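Local coordinates for protein agmatinase (Deinococcus radiodurans, PDB 1WOH) that probably hydrolyses agmatine to putrescine and urea, as a manganese-dependent member of the arginase (ureohydrolase) family, at residues I12-D24 and Q76-L88. Residues are numbered along the deposited sequence; the frame is centred on the assembly and turned at random.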
loop_
_atom_site.group_PDB
_atom_site.type_symbol
_atom_site.label_atom_id
_atom_site.label_comp_id
_atom_site.label_asym_id
_atom_site.label_seq_id
_atom_site.Cartn_x
_atom_site.Cartn_y
_atom_site.Cartn_z
ATOM N N ILE A 12 -5.400 -25.149 1.990
ATOM C CA ILE A 12 -6.460 -24.367 2.611
ATOM C C ILE A 12 -5.955 -23.897 3.969
ATOM O O ILE A 12 -5.507 -24.697 4.789
ATOM C CB ILE A 12 -7.727 -25.213 2.833
ATOM C CG1 ILE A 12 -8.175 -25.846 1.513
ATOM C CG2 ILE A 12 -8.836 -24.336 3.404
ATOM C CD1 ILE A 12 -8.512 -24.840 0.430
ATOM N N PRO A 13 -6.024 -22.588 4.232
ATOM C CA PRO A 13 -5.548 -22.093 5.522
ATOM C C PRO A 13 -6.428 -22.396 6.736
ATOM O O PRO A 13 -7.473 -21.777 6.928
ATOM C CB PRO A 13 -5.398 -20.594 5.274
ATOM C CG PRO A 13 -6.502 -20.313 4.316
ATOM C CD PRO A 13 -6.405 -21.473 3.345
ATOM N N THR A 14 -6.006 -23.374 7.535
ATOM C CA THR A 14 -6.694 -23.726 8.774
ATOM C C THR A 14 -5.618 -23.496 9.816
ATOM O O THR A 14 -4.427 -23.563 9.498
ATOM C CB THR A 14 -7.175 -25.198 8.811
ATOM O OG1 THR A 14 -6.089 -26.083 8.512
ATOM C CG2 THR A 14 -8.298 -25.405 7.817
ATOM N N PHE A 15 -6.006 -23.203 11.051
ATOM C CA PHE A 15 -4.989 -22.926 12.053
ATOM C C PHE A 15 -4.044 -24.104 12.262
ATOM O O PHE A 15 -4.481 -25.210 12.577
ATOM C CB PHE A 15 -5.616 -22.521 13.386
ATOM C CG PHE A 15 -4.663 -21.788 14.279
ATOM C CD1 PHE A 15 -4.226 -20.510 13.939
ATOM C CD2 PHE A 15 -4.137 -22.399 15.416
ATOM C CE1 PHE A 15 -3.271 -19.851 14.713
ATOM C CE2 PHE A 15 -3.186 -21.756 16.197
ATOM C CZ PHE A 15 -2.747 -20.476 15.846
ATOM N N ALA A 16 -2.752 -23.848 12.072
ATOM C CA ALA A 16 -1.712 -24.863 12.228
ATOM C C ALA A 16 -1.937 -26.024 11.263
ATOM O O ALA A 16 -1.460 -27.140 11.487
ATOM C CB ALA A 16 -1.695 -25.364 13.665
ATOM N N ARG A 17 -2.662 -25.743 10.183
ATOM C CA ARG A 17 -2.989 -26.739 9.165
ATOM C C ARG A 17 -3.731 -27.928 9.785
ATOM O O ARG A 17 -3.636 -29.061 9.315
ATOM C CB ARG A 17 -1.712 -27.202 8.446
ATOM C CG ARG A 17 -1.907 -27.465 6.955
ATOM C CD ARG A 17 -0.633 -27.955 6.267
ATOM N NE ARG A 17 0.227 -26.892 5.736
ATOM C CZ ARG A 17 -0.114 -26.078 4.741
ATOM N NH1 ARG A 17 -1.305 -26.183 4.166
ATOM N NH2 ARG A 17 0.754 -25.182 4.288
ATOM N N ALA A 18 -4.493 -27.656 10.839
ATOM C CA ALA A 18 -5.254 -28.689 11.525
ATOM C C ALA A 18 -6.523 -29.061 10.756
ATOM O O ALA A 18 -7.025 -28.282 9.944
ATOM C CB ALA A 18 -5.618 -28.211 12.927
ATOM N N PRO A 19 -7.053 -30.267 10.997
ATOM C CA PRO A 19 -8.273 -30.700 10.308
ATOM C C PRO A 19 -9.444 -29.801 10.692
ATOM O O PRO A 19 -9.515 -29.312 11.819
ATOM C CB PRO A 19 -8.450 -32.138 10.796
ATOM C CG PRO A 19 -7.823 -32.114 12.159
ATOM C CD PRO A 19 -6.572 -31.309 11.920
ATOM N N LEU A 20 -10.361 -29.584 9.756
ATOM C CA LEU A 20 -11.511 -28.728 10.017
ATOM C C LEU A 20 -12.640 -29.500 10.692
ATOM O O LEU A 20 -12.942 -30.634 10.312
ATOM C CB LEU A 20 -12.003 -28.109 8.703
ATOM C CG LEU A 20 -13.197 -27.148 8.757
ATOM C CD1 LEU A 20 -12.945 -26.023 9.758
ATOM C CD2 LEU A 20 -13.434 -26.582 7.368
ATOM N N VAL A 21 -13.251 -28.894 11.706
ATOM C CA VAL A 21 -14.352 -29.533 12.421
ATOM C C VAL A 21 -15.471 -28.552 12.754
ATOM O O VAL A 21 -15.320 -27.345 12.591
ATOM C CB VAL A 21 -13.869 -30.188 13.737
ATOM C CG1 VAL A 21 -12.873 -31.293 13.429
ATOM C CG2 VAL A 21 -13.240 -29.145 14.647
ATOM N N GLN A 22 -16.601 -29.085 13.201
ATOM C CA GLN A 22 -17.747 -28.266 13.583
ATOM C C GLN A 22 -17.738 -28.152 15.103
ATOM O O GLN A 22 -17.514 -29.138 15.796
ATOM C CB GLN A 22 -19.051 -28.920 13.120
ATOM C CG GLN A 22 -19.266 -28.866 11.620
ATOM C CD GLN A 22 -19.412 -27.444 11.116
ATOM O OE1 GLN A 22 -20.333 -26.726 11.511
ATOM N NE2 GLN A 22 -18.502 -27.027 10.243
ATOM N N PRO A 23 -17.984 -26.948 15.638
ATOM C CA PRO A 23 -17.996 -26.714 17.084
ATOM C C PRO A 23 -18.691 -27.783 17.924
ATOM O O PRO A 23 -18.155 -28.224 18.942
ATOM C CB PRO A 23 -18.677 -25.355 17.201
ATOM C CG PRO A 23 -18.164 -24.646 15.992
ATOM C CD PRO A 23 -18.299 -25.705 14.908
ATOM N N ASP A 24 -19.877 -28.203 17.496
ATOM C CA ASP A 24 -20.631 -29.205 18.241
ATOM C C ASP A 24 -20.564 -30.577 17.583
ATOM O O ASP A 24 -21.402 -31.441 17.848
ATOM C CB ASP A 24 -22.091 -28.771 18.361
ATOM C CG ASP A 24 -22.854 -28.943 17.065
ATOM O OD1 ASP A 24 -22.345 -28.515 16.009
ATOM O OD2 ASP A 24 -23.968 -29.505 17.105
ATOM N N GLN A 76 4.990 -32.598 20.492
ATOM C CA GLN A 76 5.013 -33.890 19.822
ATOM C C GLN A 76 3.784 -34.689 20.253
ATOM O O GLN A 76 3.547 -34.887 21.445
ATOM C CB GLN A 76 6.287 -34.660 20.184
ATOM C CG GLN A 76 6.320 -36.077 19.634
ATOM C CD GLN A 76 6.316 -36.123 18.117
ATOM O OE1 GLN A 76 6.044 -37.164 17.519
ATOM N NE2 GLN A 76 6.629 -34.997 17.486
ATOM N N GLY A 77 2.994 -35.132 19.282
ATOM C CA GLY A 77 1.805 -35.902 19.600
ATOM C C GLY A 77 0.617 -35.077 20.064
ATOM O O GLY A 77 -0.437 -35.626 20.384
ATOM N N VAL A 78 0.775 -33.759 20.115
ATOM C CA VAL A 78 -0.326 -32.897 20.535
ATOM C C VAL A 78 -1.239 -32.683 19.333
ATOM O O VAL A 78 -0.808 -32.177 18.296
ATOM C CB VAL A 78 0.192 -31.541 21.058
ATOM C CG1 VAL A 78 -0.979 -30.655 21.476
ATOM C CG2 VAL A 78 1.117 -31.771 22.246
ATOM N N THR A 79 -2.499 -33.082 19.471
ATOM C CA THR A 79 -3.456 -32.958 18.378
ATOM C C THR A 79 -4.128 -31.588 18.312
ATOM O O THR A 79 -4.424 -30.976 19.345
ATOM C CB THR A 79 -4.551 -34.046 18.470
ATOM O OG1 THR A 79 -5.300 -33.883 19.680
ATOM C CG2 THR A 79 -3.919 -35.433 18.462
ATOM N N PHE A 80 -4.364 -31.134 17.083
ATOM C CA PHE A 80 -5.001 -29.844 16.807
ATOM C C PHE A 80 -6.263 -29.994 15.961
ATOM O O PHE A 80 -6.431 -30.970 15.229
ATOM C CB PHE A 80 -4.040 -28.918 16.044
ATOM C CG PHE A 80 -2.972 -28.301 16.895
ATOM C CD1 PHE A 80 -1.934 -29.069 17.413
ATOM C CD2 PHE A 80 -3.005 -26.938 17.177
ATOM C CE1 PHE A 80 -0.941 -28.486 18.203
ATOM C CE2 PHE A 80 -2.019 -26.339 17.965
ATOM C CZ PHE A 80 -0.985 -27.114 18.481
ATOM N N ALA A 81 -7.146 -29.009 16.057
ATOM C CA ALA A 81 -8.373 -28.991 15.274
ATOM C C ALA A 81 -8.756 -27.526 15.056
ATOM O O ALA A 81 -8.426 -26.672 15.871
ATOM C CB ALA A 81 -9.493 -29.720 16.015
ATOM N N ASP A 82 -9.434 -27.240 13.951
ATOM C CA ASP A 82 -9.879 -25.874 13.672
ATOM C C ASP A 82 -11.398 -25.949 13.592
ATOM O O ASP A 82 -11.940 -26.508 12.640
ATOM C CB ASP A 82 -9.306 -25.372 12.337
ATOM C CG ASP A 82 -9.602 -23.902 12.095
ATOM O OD1 ASP A 82 -10.656 -23.431 12.570
ATOM O OD2 ASP A 82 -8.794 -23.218 11.429
ATOM N N ALA A 83 -12.084 -25.400 14.592
ATOM C CA ALA A 83 -13.547 -25.439 14.621
ATOM C C ALA A 83 -14.191 -24.352 13.764
ATOM O O ALA A 83 -15.404 -24.133 13.833
ATOM C CB ALA A 83 -14.045 -25.334 16.055
ATOM N N GLY A 84 -13.383 -23.678 12.954
ATOM C CA GLY A 84 -13.911 -22.634 12.092
ATOM C C GLY A 84 -14.229 -21.358 12.846
ATOM O O GLY A 84 -13.629 -21.078 13.888
ATOM N N ASP A 85 -15.174 -20.583 12.320
ATOM C CA ASP A 85 -15.568 -19.321 12.941
ATOM C C ASP A 85 -16.996 -19.335 13.451
ATOM O O ASP A 85 -17.853 -20.051 12.925
ATOM C CB ASP A 85 -15.484 -18.157 11.947
ATOM C CG ASP A 85 -14.070 -17.825 11.523
ATOM O OD1 ASP A 85 -13.106 -18.274 12.176
ATOM O OD2 ASP A 85 -13.931 -17.085 10.526
ATOM N N VAL A 86 -17.248 -18.523 14.469
ATOM C CA VAL A 86 -18.591 -18.380 15.004
ATOM C C VAL A 86 -19.365 -17.706 13.864
ATOM O O VAL A 86 -18.830 -16.816 13.186
ATOM C CB VAL A 86 -18.595 -17.453 16.249
ATOM C CG1 VAL A 86 -20.007 -17.288 16.794
ATOM C CG2 VAL A 86 -17.673 -18.022 17.325
ATOM N N ILE A 87 -20.599 -18.144 13.621
ATOM C CA ILE A 87 -21.411 -17.536 12.571
ATOM C C ILE A 87 -22.037 -16.292 13.170
ATOM O O ILE A 87 -22.959 -16.366 13.980
ATOM C CB ILE A 87 -22.519 -18.478 12.078
ATOM C CG1 ILE A 87 -21.888 -19.717 11.442
ATOM C CG2 ILE A 87 -23.399 -17.757 11.059
ATOM C CD1 ILE A 87 -22.889 -20.749 10.979
ATOM N N LEU A 88 -21.519 -15.141 12.767
ATOM C CA LEU A 88 -21.985 -13.874 13.290
ATOM C C LEU A 88 -23.023 -13.191 12.424
ATOM O O LEU A 88 -22.993 -13.300 11.199
ATOM C CB LEU A 88 -20.799 -12.926 13.452
ATOM C CG LEU A 88 -19.663 -13.438 14.335
ATOM C CD1 LEU A 88 -18.440 -12.547 14.161
ATOM C CD2 LEU A 88 -20.127 -13.461 15.787
HETATM O O HOH W 1 -5.697 -25.460 15.159
#
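Asp-82 and Pro-19 meet along the outer side of strand 80-85, outermost within the chain in the eight-stranded parallel sheet of this arginase-type alpha/beta fold, and illustrate how a sheet edge can be closed without another full strand. A single beta bridge joins Leu-20 to Asp-82: Asp-82 N donates to Pro-19 O (3.0 Å), and Val-21 N to Asp-82 O (2.9 Å). The tight part surrounds the buried Asp-82 carboxylate. With CG anti to the backbone N (chi1 -173°), Asp-82 OD2 is met by Phe-15 N on the anti side, 22° out of the carboxylate plane, in a nearly straight bond (170° at the hydrogen); Arg-56 adds a salt bridge to the same oxygen. Asp-82 OD1 accepts from Gly-84 N at 2.8 Å, an Asx turn that helps fix the carboxylate's rotation. Toward the start of the strand, Ala-18 CB packs on Phe-80 CB at 3.6 Å, while the side chains of Phe-15 and Phe-80 both touch Met-294 of helix 284-302. The solvent side carries the exposed Pro-19, its CD 3.3 Å from Phe-80 O, and Leu-20, whose CD1 nears Asp-82 O and which also packs on Ile-12 of the second subunit. One water links the two backbones, donating to Phe-15 O at 2.9 Å and to Ala-81 O at 3.1 Å.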